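Local atomic coordinates of exopolygalacturonase (Yersinia enterocolitica, PDB entry 2UVF), a protein that hydrolyses polygalacturonic acid, the backbone of pectin, from a chain end as a family 28 glycoside hydrolase, and binds digalacturonic acid. Residues G79-N85 against M112-T116; Q127-K131 against A142-I146; L465-S471 against M495-Y501; W550-V556 against D571-F577. All blocks are in the same frame, centred on the assembly; numbering follows the deposited sequence.

Contact 1: G79-N85 against M112-T116; sequences GKASDNN and MQNFT
The side-chain amide of Asn-84 grips the backbone of Thr-116 with both its polar atoms. Asn-84 OD1 accepts from Thr-116 N at 2.6 Å, nearly straight at the hydrogen (165°), while Asn-84 ND2 donates to Thr-116 O at 3.1 Å. Asparagine suits the place because it offers an acceptor and a donor together, much as an adjoining strand would, although each donor stands above the carbonyl plane it meets. Water 1 donates to Asn-84 OD1 and is also bonded to Thr-116 OG1, bridging the two side chains. A weak, bent bond joins Asn-85 ND2 to Asn-114 O at 2.8 Å; the same nitrogen bonds Ala-81 O one helical turn back, so this amide is tied to both segments.

Stacking adds to the grip. With CG of Asn-84 turned anti to its own nitrogen (chi1 -174°), the amide lies over one face of Phe-115, the planes 22° apart and ND2 above the ring centre. At the ring's edge, Lys-80 O approaches CE1 of Phe-115 in plane at 3.9 Å.

The apolar pair is Ala-81 with Met-112: buried Ala-81 is small enough for its methyl, CB, to sit 3.6 Å from Met-112 CB. Two further neighbours are in plain van der Waals contact. The methionine chain bends so that SD lies 3.5 Å from Asn-85 OD1, and Gly-79, in a backbone conformation suited to glycine, brings its C to 3.8 Å from Phe-115 CE1. Short helix 81-88 thus fastens edge strands 76-80 and 114-117 together, bridging the two sheets of a fibronectin type III beta-sandwich.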
# COMPACT_ATOMS: atom_id res chain seq x y z
N GLY A 79 -24.14 -6.22 -14.15
CA GLY A 79 -24.03 -4.78 -13.98
C GLY A 79 -22.77 -4.15 -14.55
O GLY A 79 -22.00 -4.81 -15.25
N LYS A 80 -22.55 -2.88 -14.22
CA LYS A 80 -21.37 -2.14 -14.70
C LYS A 80 -20.33 -1.97 -13.58
O LYS A 80 -20.69 -1.81 -12.41
CB LYS A 80 -21.77 -0.77 -15.26
CG LYS A 80 -22.89 -0.83 -16.28
CD LYS A 80 -22.74 0.21 -17.36
CE LYS A 80 -23.63 1.41 -17.09
NZ LYS A 80 -24.19 2.01 -18.36
N ALA A 81 -19.05 -2.02 -13.96
CA ALA A 81 -17.93 -1.83 -13.01
C ALA A 81 -18.08 -0.56 -12.18
O ALA A 81 -17.96 -0.60 -10.95
CB ALA A 81 -16.59 -1.84 -13.75
N SER A 82 -18.39 0.56 -12.85
CA SER A 82 -18.59 1.88 -12.22
C SER A 82 -19.65 1.88 -11.11
O SER A 82 -19.37 2.34 -10.00
CB SER A 82 -18.97 2.92 -13.28
OG SER A 82 -20.16 2.54 -13.96
N ASP A 83 -20.85 1.38 -11.42
CA ASP A 83 -21.97 1.33 -10.45
C ASP A 83 -21.72 0.31 -9.33
O ASP A 83 -22.14 0.51 -8.19
CB ASP A 83 -23.31 1.03 -11.15
CG ASP A 83 -23.59 1.94 -12.37
OD1 ASP A 83 -23.41 3.18 -12.28
OD2 ASP A 83 -24.03 1.40 -13.41
N ASN A 84 -21.06 -0.78 -9.68
CA ASN A 84 -20.65 -1.76 -8.68
C ASN A 84 -19.68 -1.15 -7.68
O ASN A 84 -19.91 -1.21 -6.47
CB ASN A 84 -20.02 -2.97 -9.33
CG ASN A 84 -19.72 -4.06 -8.33
OD1 ASN A 84 -18.58 -4.21 -7.86
ND2 ASN A 84 -20.74 -4.83 -7.99
N ASN A 85 -18.61 -0.55 -8.19
CA ASN A 85 -17.72 0.24 -7.32
C ASN A 85 -18.42 1.31 -6.45
O ASN A 85 -18.04 1.49 -5.29
CB ASN A 85 -16.55 0.81 -8.13
CG ASN A 85 -15.43 -0.22 -8.34
OD1 ASN A 85 -14.38 -0.13 -7.70
ND2 ASN A 85 -15.65 -1.19 -9.25
N MET A 112 -12.54 1.53 -14.08
CA MET A 112 -12.63 0.47 -13.06
C MET A 112 -12.18 -0.89 -13.60
O MET A 112 -12.37 -1.19 -14.78
CB MET A 112 -14.04 0.40 -12.45
CG MET A 112 -14.50 1.71 -11.76
SD MET A 112 -13.64 2.15 -10.21
CE MET A 112 -12.41 3.29 -10.80
N GLN A 113 -11.56 -1.69 -12.73
CA GLN A 113 -10.98 -3.00 -13.07
C GLN A 113 -11.44 -4.07 -12.07
O GLN A 113 -10.88 -5.15 -11.99
CB GLN A 113 -9.46 -2.92 -13.06
CG GLN A 113 -8.84 -2.02 -14.12
CD GLN A 113 -7.35 -1.85 -13.94
OE1 GLN A 113 -6.86 -0.75 -13.68
NE2 GLN A 113 -6.62 -2.94 -14.08
N ASN A 114 -12.47 -3.74 -11.29
CA ASN A 114 -13.00 -4.66 -10.29
C ASN A 114 -14.52 -4.62 -10.24
O ASN A 114 -15.12 -3.59 -10.53
CB ASN A 114 -12.40 -4.39 -8.89
CG ASN A 114 -12.96 -3.13 -8.25
OD1 ASN A 114 -12.44 -2.03 -8.48
ND2 ASN A 114 -14.00 -3.29 -7.41
N PHE A 115 -15.12 -5.75 -9.89
CA PHE A 115 -16.57 -5.88 -9.75
C PHE A 115 -16.85 -6.95 -8.68
O PHE A 115 -16.41 -8.08 -8.82
CB PHE A 115 -17.19 -6.27 -11.11
CG PHE A 115 -18.70 -6.43 -11.10
CD1 PHE A 115 -19.53 -5.41 -11.54
CD2 PHE A 115 -19.29 -7.63 -10.70
CE1 PHE A 115 -20.92 -5.56 -11.55
CE2 PHE A 115 -20.68 -7.78 -10.72
CZ PHE A 115 -21.49 -6.74 -11.14
N THR A 116 -17.57 -6.58 -7.63
CA THR A 116 -17.92 -7.50 -6.54
C THR A 116 -19.30 -8.18 -6.70
O THR A 116 -20.35 -7.53 -6.60
CB THR A 116 -17.85 -6.80 -5.16
OG1 THR A 116 -16.59 -6.15 -5.03
CG2 THR A 116 -17.99 -7.79 -4.03
O HOH W 1 -16.39 -3.40 -6.28

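Contact 2: Q127-K131 against A142-I146; sequences QFTVK and ASKPI
Phe-128 and Ile-146 form an antiparallel hydrogen-bonded pair, with Phe-128 N bonded to Ile-146 O at 2.8 Å and Ile-146 N to Phe-128 O at 3.0 Å, after which the regular ladder is lost. Two residues, Lys-144 and Pro-145, intervene before the next link, where Thr-129 alone intervenes on strand 125-134. Proline, lacking an N-H, fits a position where no backbone donor is used, and its CA instead lies 3.3 Å from Phe-128 O.

Ser-143 restores the pairing with its side chain. Its OG accepts a hydrogen bond from Val-130 N at 2.9 Å, fairly straight (163°), standing in for a carbonyl, while its own N donates to Val-130 O at 3.1 Å. A chi1 of 56° sets the hydroxyl between the backbone N and the carbonyl carbon, which turns it to face the strand; serine is short enough to do this without pushing the chains apart. Over the same atoms, CG1 of Val-130 packs against Ser-143 OG and CB.

On the opposite flank CG2 of Thr-129 rests 3.7 Å from Pro-145 CA, while its CB faces the methyl of Ala-142. Lys-131 runs extended past Ala-142, its CE 4.0 Å from Ala-142 CB, so its aliphatic stem does the packing. Phe-128 and Ile-146 share the face turned to Leu-41 and Leu-55 of the other sheet, where large apolar side chains belong. The topology matches the F and G strands of a fibronectin type III domain, with the G strand entering its sheet at the edge through an irregular start.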
# COMPACT_ATOMS: atom_id res chain seq x y z
N GLN A 127 -19.99 -19.10 -13.74
CA GLN A 127 -19.13 -18.65 -14.85
C GLN A 127 -19.24 -17.13 -14.98
O GLN A 127 -20.27 -16.55 -14.62
CB GLN A 127 -19.50 -19.38 -16.15
CG GLN A 127 -18.56 -19.16 -17.35
CD GLN A 127 -19.16 -18.22 -18.41
OE1 GLN A 127 -18.62 -18.11 -19.52
NE2 GLN A 127 -20.27 -17.56 -18.09
N PHE A 128 -18.18 -16.50 -15.47
CA PHE A 128 -18.09 -15.04 -15.53
C PHE A 128 -17.35 -14.57 -16.80
O PHE A 128 -16.30 -15.13 -17.16
CB PHE A 128 -17.36 -14.47 -14.29
CG PHE A 128 -18.06 -14.70 -12.97
CD1 PHE A 128 -19.25 -14.03 -12.66
CD2 PHE A 128 -17.50 -15.54 -12.00
CE1 PHE A 128 -19.89 -14.23 -11.42
CE2 PHE A 128 -18.12 -15.74 -10.77
CZ PHE A 128 -19.32 -15.08 -10.47
N THR A 129 -17.92 -13.58 -17.48
CA THR A 129 -17.18 -12.83 -18.50
C THR A 129 -17.27 -11.31 -18.28
O THR A 129 -18.16 -10.84 -17.57
CB THR A 129 -17.60 -13.18 -19.97
OG1 THR A 129 -19.00 -12.95 -20.17
CG2 THR A 129 -17.24 -14.62 -20.33
N VAL A 130 -16.34 -10.58 -18.90
CA VAL A 130 -16.29 -9.11 -18.84
C VAL A 130 -16.08 -8.48 -20.24
O VAL A 130 -15.24 -8.94 -21.02
CB VAL A 130 -15.19 -8.60 -17.81
CG1 VAL A 130 -13.77 -9.01 -18.23
CG2 VAL A 130 -15.27 -7.09 -17.61
N LYS A 131 -16.86 -7.44 -20.54
CA LYS A 131 -16.70 -6.67 -21.78
C LYS A 131 -16.39 -5.21 -21.47
O LYS A 131 -17.02 -4.62 -20.57
CB LYS A 131 -17.99 -6.70 -22.62
CG LYS A 131 -18.57 -8.06 -22.92
CD LYS A 131 -19.65 -7.94 -23.98
CE LYS A 131 -20.30 -9.29 -24.29
NZ LYS A 131 -20.91 -9.34 -25.66
N ALA A 142 -16.55 -10.50 -25.52
CA ALA A 142 -16.38 -10.99 -24.16
C ALA A 142 -14.97 -11.52 -23.91
O ALA A 142 -14.30 -12.01 -24.84
CB ALA A 142 -17.42 -12.06 -23.84
N SER A 143 -14.51 -11.41 -22.66
CA SER A 143 -13.24 -11.98 -22.23
C SER A 143 -13.30 -13.51 -22.37
O SER A 143 -14.35 -14.05 -22.73
CB SER A 143 -12.97 -11.59 -20.78
OG SER A 143 -14.05 -12.01 -19.95
N LYS A 144 -12.19 -14.19 -22.09
CA LYS A 144 -12.24 -15.64 -21.86
C LYS A 144 -13.01 -15.85 -20.55
O LYS A 144 -12.85 -15.06 -19.60
CB LYS A 144 -10.85 -16.25 -21.80
CG LYS A 144 -10.06 -16.17 -23.10
CD LYS A 144 -9.36 -17.50 -23.43
CE LYS A 144 -8.25 -17.34 -24.46
NZ LYS A 144 -7.13 -16.49 -23.95
N PRO A 145 -13.87 -16.88 -20.48
CA PRO A 145 -14.62 -17.06 -19.25
C PRO A 145 -13.76 -17.55 -18.07
O PRO A 145 -12.67 -18.10 -18.27
CB PRO A 145 -15.66 -18.11 -19.62
CG PRO A 145 -15.10 -18.84 -20.76
CD PRO A 145 -14.22 -17.89 -21.50
N ILE A 146 -14.26 -17.33 -16.86
CA ILE A 146 -13.74 -18.03 -15.70
C ILE A 146 -14.91 -18.65 -14.95
O ILE A 146 -16.01 -18.09 -14.88
CB ILE A 146 -12.82 -17.15 -14.76
CG1 ILE A 146 -13.60 -16.08 -13.99
CG2 ILE A 146 -11.64 -16.53 -15.52
CD1 ILE A 146 -12.88 -15.62 -12.73

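Contact 3: L465-S471 against M495-Y501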
# COMPACT_ATOMS: atom_id res chain seq x y z
N LEU A 465 5.17 8.92 -7.52
CA LEU A 465 6.06 7.79 -7.61
C LEU A 465 7.37 8.21 -6.98
O LEU A 465 8.00 9.17 -7.42
CB LEU A 465 6.23 7.34 -9.07
CG LEU A 465 7.20 6.20 -9.36
CD1 LEU A 465 6.89 4.95 -8.56
CD2 LEU A 465 7.20 5.88 -10.86
N ARG A 466 7.77 7.49 -5.93
CA ARG A 466 8.99 7.80 -5.18
C ARG A 466 9.92 6.58 -5.15
O ARG A 466 9.56 5.54 -4.62
CB ARG A 466 8.65 8.29 -3.75
CG ARG A 466 9.85 8.46 -2.77
CD ARG A 466 10.85 9.55 -3.20
NE ARG A 466 11.44 10.24 -2.05
CZ ARG A 466 12.69 10.73 -1.99
NH1 ARG A 466 13.51 10.58 -3.02
NH2 ARG A 466 13.11 11.34 -0.89
N ALA A 467 11.10 6.74 -5.74
CA ALA A 467 12.10 5.67 -5.84
C ALA A 467 13.36 6.17 -5.18
O ALA A 467 14.02 7.10 -5.68
CB ALA A 467 12.36 5.23 -7.32
N LYS A 468 13.68 5.56 -4.04
CA LYS A 468 14.79 5.99 -3.19
C LYS A 468 15.71 4.82 -2.88
O LYS A 468 15.25 3.71 -2.66
CB LYS A 468 14.27 6.63 -1.88
CG LYS A 468 12.80 6.30 -1.57
CD LYS A 468 12.55 5.93 -0.10
CE LYS A 468 12.02 7.07 0.74
NZ LYS A 468 11.21 6.53 1.89
N SER A 469 17.02 5.08 -2.91
CA SER A 469 18.01 4.10 -2.44
C SER A 469 19.29 4.81 -2.04
O SER A 469 19.34 6.05 -2.07
CB SER A 469 18.30 3.05 -3.51
OG SER A 469 18.97 1.93 -2.96
N THR A 470 20.29 4.04 -1.61
CA THR A 470 21.70 4.49 -1.57
C THR A 470 22.58 3.41 -2.20
O THR A 470 22.13 2.27 -2.39
CB THR A 470 22.22 4.90 -0.14
OG1 THR A 470 22.35 3.75 0.71
CG2 THR A 470 21.31 5.93 0.54
N SER A 471 23.81 3.77 -2.53
CA SER A 471 24.78 2.84 -3.11
C SER A 471 25.16 1.68 -2.18
O SER A 471 25.43 0.57 -2.66
CB SER A 471 26.04 3.60 -3.55
OG SER A 471 26.99 2.74 -4.16
N MET A 495 7.40 12.82 -9.53
CA MET A 495 8.22 11.62 -9.49
C MET A 495 9.61 11.97 -8.96
O MET A 495 10.17 13.00 -9.31
CB MET A 495 8.30 10.95 -10.87
CG MET A 495 9.13 9.68 -10.89
SD MET A 495 9.06 8.77 -12.44
CE MET A 495 10.10 9.79 -13.51
N VAL A 496 10.12 11.11 -8.09
CA VAL A 496 11.52 11.19 -7.65
C VAL A 496 12.21 9.83 -7.76
O VAL A 496 11.60 8.78 -7.54
CB VAL A 496 11.68 11.74 -6.21
CG1 VAL A 496 13.13 12.15 -5.95
CG2 VAL A 496 10.79 12.92 -5.98
N MET A 497 13.47 9.87 -8.17
CA MET A 497 14.35 8.72 -8.26
C MET A 497 15.70 9.22 -7.75
O MET A 497 16.48 9.79 -8.52
CB MET A 497 14.48 8.26 -9.70
CG MET A 497 13.18 7.96 -10.42
SD MET A 497 13.50 7.26 -12.06
CE MET A 497 14.23 5.69 -11.67
N THR A 498 15.97 9.04 -6.46
CA THR A 498 17.26 9.43 -5.90
C THR A 498 18.11 8.22 -5.59
O THR A 498 17.59 7.18 -5.19
CB THR A 498 17.14 10.32 -4.65
OG1 THR A 498 16.00 9.92 -3.86
CG2 THR A 498 16.97 11.77 -5.05
N LEU A 499 19.42 8.37 -5.83
CA LEU A 499 20.42 7.32 -5.60
C LEU A 499 21.63 7.97 -4.94
O LEU A 499 22.41 8.68 -5.60
CB LEU A 499 20.83 6.66 -6.92
CG LEU A 499 21.10 5.15 -7.00
CD1 LEU A 499 21.39 4.77 -8.45
CD2 LEU A 499 22.22 4.69 -6.08
N ASP A 500 21.79 7.75 -3.64
CA ASP A 500 22.81 8.46 -2.87
C ASP A 500 24.04 7.57 -2.51
O ASP A 500 24.04 6.87 -1.49
CB ASP A 500 22.17 9.13 -1.62
CG ASP A 500 20.82 9.84 -1.93
OD1 ASP A 500 20.01 9.31 -2.74
OD2 ASP A 500 20.54 10.92 -1.35
N TYR A 501 25.07 7.61 -3.38
CA TYR A 501 26.36 6.88 -3.23
C TYR A 501 27.21 7.28 -2.04
O TYR A 501 27.44 8.46 -1.83
CB TYR A 501 27.25 6.99 -4.48
CG TYR A 501 28.73 6.53 -4.30
CD1 TYR A 501 29.07 5.19 -4.36
CD2 TYR A 501 29.75 7.43 -4.11
CE1 TYR A 501 30.36 4.77 -4.20
CE2 TYR A 501 31.05 7.01 -3.96
CZ TYR A 501 31.35 5.67 -4.01
OH TYR A 501 32.64 5.23 -3.87
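Met-495 stacks on Leu-465 of the preceding coil, the two side chains lying side by side and pointing the same way. Followed outward, Met-495 CB passes 3.9 Å from Leu-465 O, and CG stays near the same oxygen. A chi1 of -179° sets CG anti to the backbone N, and an extended chi2 (172°) carries SD on to 3.8 Å from Leu-465 CD2. The bend at the last torsion, 75°, then carries CE away from Leu-465. A long unbranched chain suits this interior position, since it can lie along its leucine neighbour; Ile-438 and Ile-539 continue the apolar stack in the adjoining coils.

Parallel backbone bonds hold the strands in register, among them Ala-467 N to Val-496 O at 2.8 Å and Thr-498 N to Ala-467 O at 2.9 Å. Ala-467 and Met-497 pair on the same interior face, and both touch Phe-522.

Arg-466 and Lys-468 point to the other face. In one of the two conformers of Arg-466, its aliphatic part runs beside Val-496 and NH1 makes a weak, bent bond to Thr-498 OG1, doubtful because the side chain has two conformers. Near the end, Ser-471 OG meets the edge of the Tyr-501 ring in its plane, 3.2 Å from CD1, and also has a weak bond to Asp-503.

Lys-468 touches the bound galacturonic acid. The in-register parallel pairing of neighbouring coils is that of the right-handed parallel beta-helix of family 28, with aliphatic side chains stacked inside and polar side chains on the outer face, where Lys-468 reaches the substrate pocket.

Contact 4: W550-V556 against D571-F577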
# COMPACT_ATOMS: atom_id res chain seq x y z
N TRP A 550 24.36 5.79 -11.77
CA TRP A 550 23.35 6.44 -12.59
C TRP A 550 22.11 5.59 -12.83
O TRP A 550 22.14 4.36 -12.74
CB TRP A 550 23.93 6.98 -13.92
CG TRP A 550 24.69 5.97 -14.75
CD1 TRP A 550 24.15 4.97 -15.53
CD2 TRP A 550 26.11 5.87 -14.88
NE1 TRP A 550 25.17 4.25 -16.13
CE2 TRP A 550 26.37 4.78 -15.75
CE3 TRP A 550 27.19 6.59 -14.34
CZ2 TRP A 550 27.68 4.39 -16.10
CZ3 TRP A 550 28.49 6.21 -14.68
CH2 TRP A 550 28.72 5.11 -15.56
N HIS A 551 21.01 6.28 -13.12
CA HIS A 551 19.74 5.68 -13.50
C HIS A 551 19.70 5.59 -15.01
O HIS A 551 20.30 6.40 -15.71
CB HIS A 551 18.55 6.53 -13.02
CG HIS A 551 18.71 7.06 -11.63
ND1 HIS A 551 18.33 6.35 -10.51
CD2 HIS A 551 19.23 8.23 -11.18
CE1 HIS A 551 18.59 7.06 -9.43
NE2 HIS A 551 19.13 8.21 -9.81
N ARG A 552 18.99 4.61 -15.53
CA ARG A 552 18.94 4.42 -16.97
C ARG A 552 17.59 3.87 -17.36
O ARG A 552 16.86 3.37 -16.51
CB ARG A 552 20.12 3.53 -17.45
CG ARG A 552 19.96 2.06 -17.14
CD ARG A 552 21.26 1.26 -17.31
NE ARG A 552 20.98 -0.17 -17.11
CZ ARG A 552 20.69 -1.02 -18.10
NH1 ARG A 552 20.68 -0.61 -19.37
NH2 ARG A 552 20.41 -2.29 -17.82
N LEU A 553 17.25 3.97 -18.64
CA LEU A 553 16.03 3.38 -19.20
C LEU A 553 14.71 3.90 -18.58
O LEU A 553 13.83 3.12 -18.24
CB LEU A 553 16.10 1.84 -19.17
CG LEU A 553 17.18 1.20 -20.06
CD1 LEU A 553 17.34 -0.26 -19.71
CD2 LEU A 553 16.87 1.39 -21.56
N VAL A 554 14.61 5.22 -18.46
CA VAL A 554 13.36 5.88 -18.07
C VAL A 554 12.56 6.29 -19.33
O VAL A 554 13.01 7.13 -20.11
CB VAL A 554 13.62 7.13 -17.17
CG1 VAL A 554 12.33 7.84 -16.83
CG2 VAL A 554 14.36 6.74 -15.89
N HIS A 555 11.40 5.68 -19.51
CA HIS A 555 10.50 5.96 -20.65
C HIS A 555 9.29 6.79 -20.19
O HIS A 555 8.43 6.29 -19.47
CB HIS A 555 10.03 4.67 -21.32
CG HIS A 555 11.05 3.57 -21.31
ND1 HIS A 555 12.18 3.60 -22.10
CD2 HIS A 555 11.13 2.43 -20.58
CE1 HIS A 555 12.90 2.51 -21.87
NE2 HIS A 555 12.29 1.79 -20.95
N VAL A 556 9.26 8.06 -20.59
CA VAL A 556 8.18 8.98 -20.21
C VAL A 556 7.35 9.42 -21.44
O VAL A 556 7.89 10.03 -22.37
CB VAL A 556 8.71 10.21 -19.40
CG1 VAL A 556 7.58 11.22 -19.12
CG2 VAL A 556 9.33 9.75 -18.08
N ASP A 571 22.11 12.53 -13.93
CA ASP A 571 22.66 11.18 -13.92
C ASP A 571 21.70 10.16 -14.51
O ASP A 571 21.38 9.15 -13.88
CB ASP A 571 23.08 10.76 -12.51
CG ASP A 571 24.00 11.76 -11.85
OD1 ASP A 571 24.90 12.30 -12.54
OD2 ASP A 571 23.83 12.02 -10.64
N LEU A 572 21.28 10.43 -15.73
CA LEU A 572 20.33 9.56 -16.40
C LEU A 572 20.84 9.15 -17.78
O LEU A 572 21.40 9.97 -18.49
CB LEU A 572 18.99 10.28 -16.50
CG LEU A 572 17.83 9.47 -17.08
CD1 LEU A 572 17.35 8.41 -16.09
CD2 LEU A 572 16.72 10.41 -17.48
N ARG A 573 20.65 7.90 -18.14
CA ARG A 573 21.07 7.41 -19.45
C ARG A 573 19.98 6.62 -20.15
O ARG A 573 19.11 6.05 -19.49
CB ARG A 573 22.31 6.53 -19.31
CG ARG A 573 23.42 7.20 -18.54
CD ARG A 573 24.76 6.59 -18.84
NE ARG A 573 25.83 7.42 -18.28
CZ ARG A 573 27.11 7.33 -18.61
NH1 ARG A 573 27.51 6.43 -19.51
NH2 ARG A 573 27.99 8.13 -18.03
N ASP A 574 20.05 6.57 -21.48
CA ASP A 574 19.16 5.73 -22.32
C ASP A 574 17.65 5.98 -22.06
O ASP A 574 16.82 5.04 -22.14
CB ASP A 574 19.50 4.22 -22.21
CG ASP A 574 21.00 3.95 -21.99
OD1 ASP A 574 21.85 4.61 -22.63
OD2 ASP A 574 21.32 3.04 -21.18
N SER A 575 17.29 7.23 -21.80
CA SER A 575 15.93 7.60 -21.44
C SER A 575 15.26 8.58 -22.41
O SER A 575 15.93 9.41 -23.02
CB SER A 575 15.92 8.15 -20.02
OG SER A 575 16.43 7.20 -19.11
N GLU A 576 13.93 8.50 -22.56
CA GLU A 576 13.20 9.48 -23.40
C GLU A 576 11.92 10.06 -22.77
O GLU A 576 11.18 9.36 -22.09
CB GLU A 576 12.92 8.93 -24.81
CG GLU A 576 11.91 7.81 -24.90
CD GLU A 576 12.46 6.50 -24.41
OE1 GLU A 576 13.69 6.28 -24.56
OE2 GLU A 576 11.67 5.69 -23.87
N PHE A 577 11.68 11.35 -23.06
CA PHE A 577 10.56 12.11 -22.53
C PHE A 577 9.68 12.70 -23.65
O PHE A 577 9.94 13.80 -24.14
CB PHE A 577 11.07 13.24 -21.63
CG PHE A 577 11.92 12.76 -20.49
CD1 PHE A 577 13.30 12.61 -20.63
CD2 PHE A 577 11.34 12.47 -19.25
CE1 PHE A 577 14.09 12.17 -19.57
CE2 PHE A 577 12.12 12.02 -18.19
CZ PHE A 577 13.49 11.87 -18.34
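A chi1 of 53° stands the Trp-550 indole between its own N and carbonyl carbon, and Arg-573, extended from CG to NE, lies along it. The guanidinium rests flat on the ring, planes 8° apart, with Arg-573 CZ 3.9 Å from the centroid of the six-membered ring in a cation-pi contact. Behind it, Arg-573 CD sits over the five-membered ring as a CH-pi partner. A long chain ending in a flat cation thus uses both its carbon and its charged parts.

In the middle the parallel ladder turns a corner: Leu-553 and Asp-574 both take left-handed backbone angles, as successive coils of the family 28 beta-helix stack turn upon turn. Ser-575 mends the ladder here. Its OG accepts from Val-554 N at 2.8 Å and donates to Arg-573 O at 2.9 Å, a carbonyl that Leu-553 N also uses; a small hydroxyl can serve both roles.

Past the corner, Glu-576 bends at chi2 so that OE2 receives His-555 ND1 at 2.8 Å, on the syn side of the carboxylate and near the imidazole plane. The carboxylate would favour a proton on ND1. On the inward side, where beta-branched valines present a compact surface, Val-554 CG2 presses tightly on Leu-572 CD1 (3.4 Å), and Val-556 CB lies 3.5 Å from Phe-577 CD2.

From the N terminus the four contacts follow in series, none enclosing or crossing another. Contact 1 closes an excursion holding the end of helix 81-88 and helix 92-100; contact 2 then closes the ten-residue connection made of the end of strand 125-134 and the turn that follows. Their centres are 14 Å apart, and together they tie the edges of the fibronectin type III-like domain. Far along the chain, contact 3 closes one coil of the beta-helix and contact 4 a shorter one near its C-terminal end. These two touch: Leu-499 CB lies 3.4 Å from His-551 CE1, and Met-497 packs on Val-554. Contacts 1 and 3, in different domains, have centres about 36 Å apart.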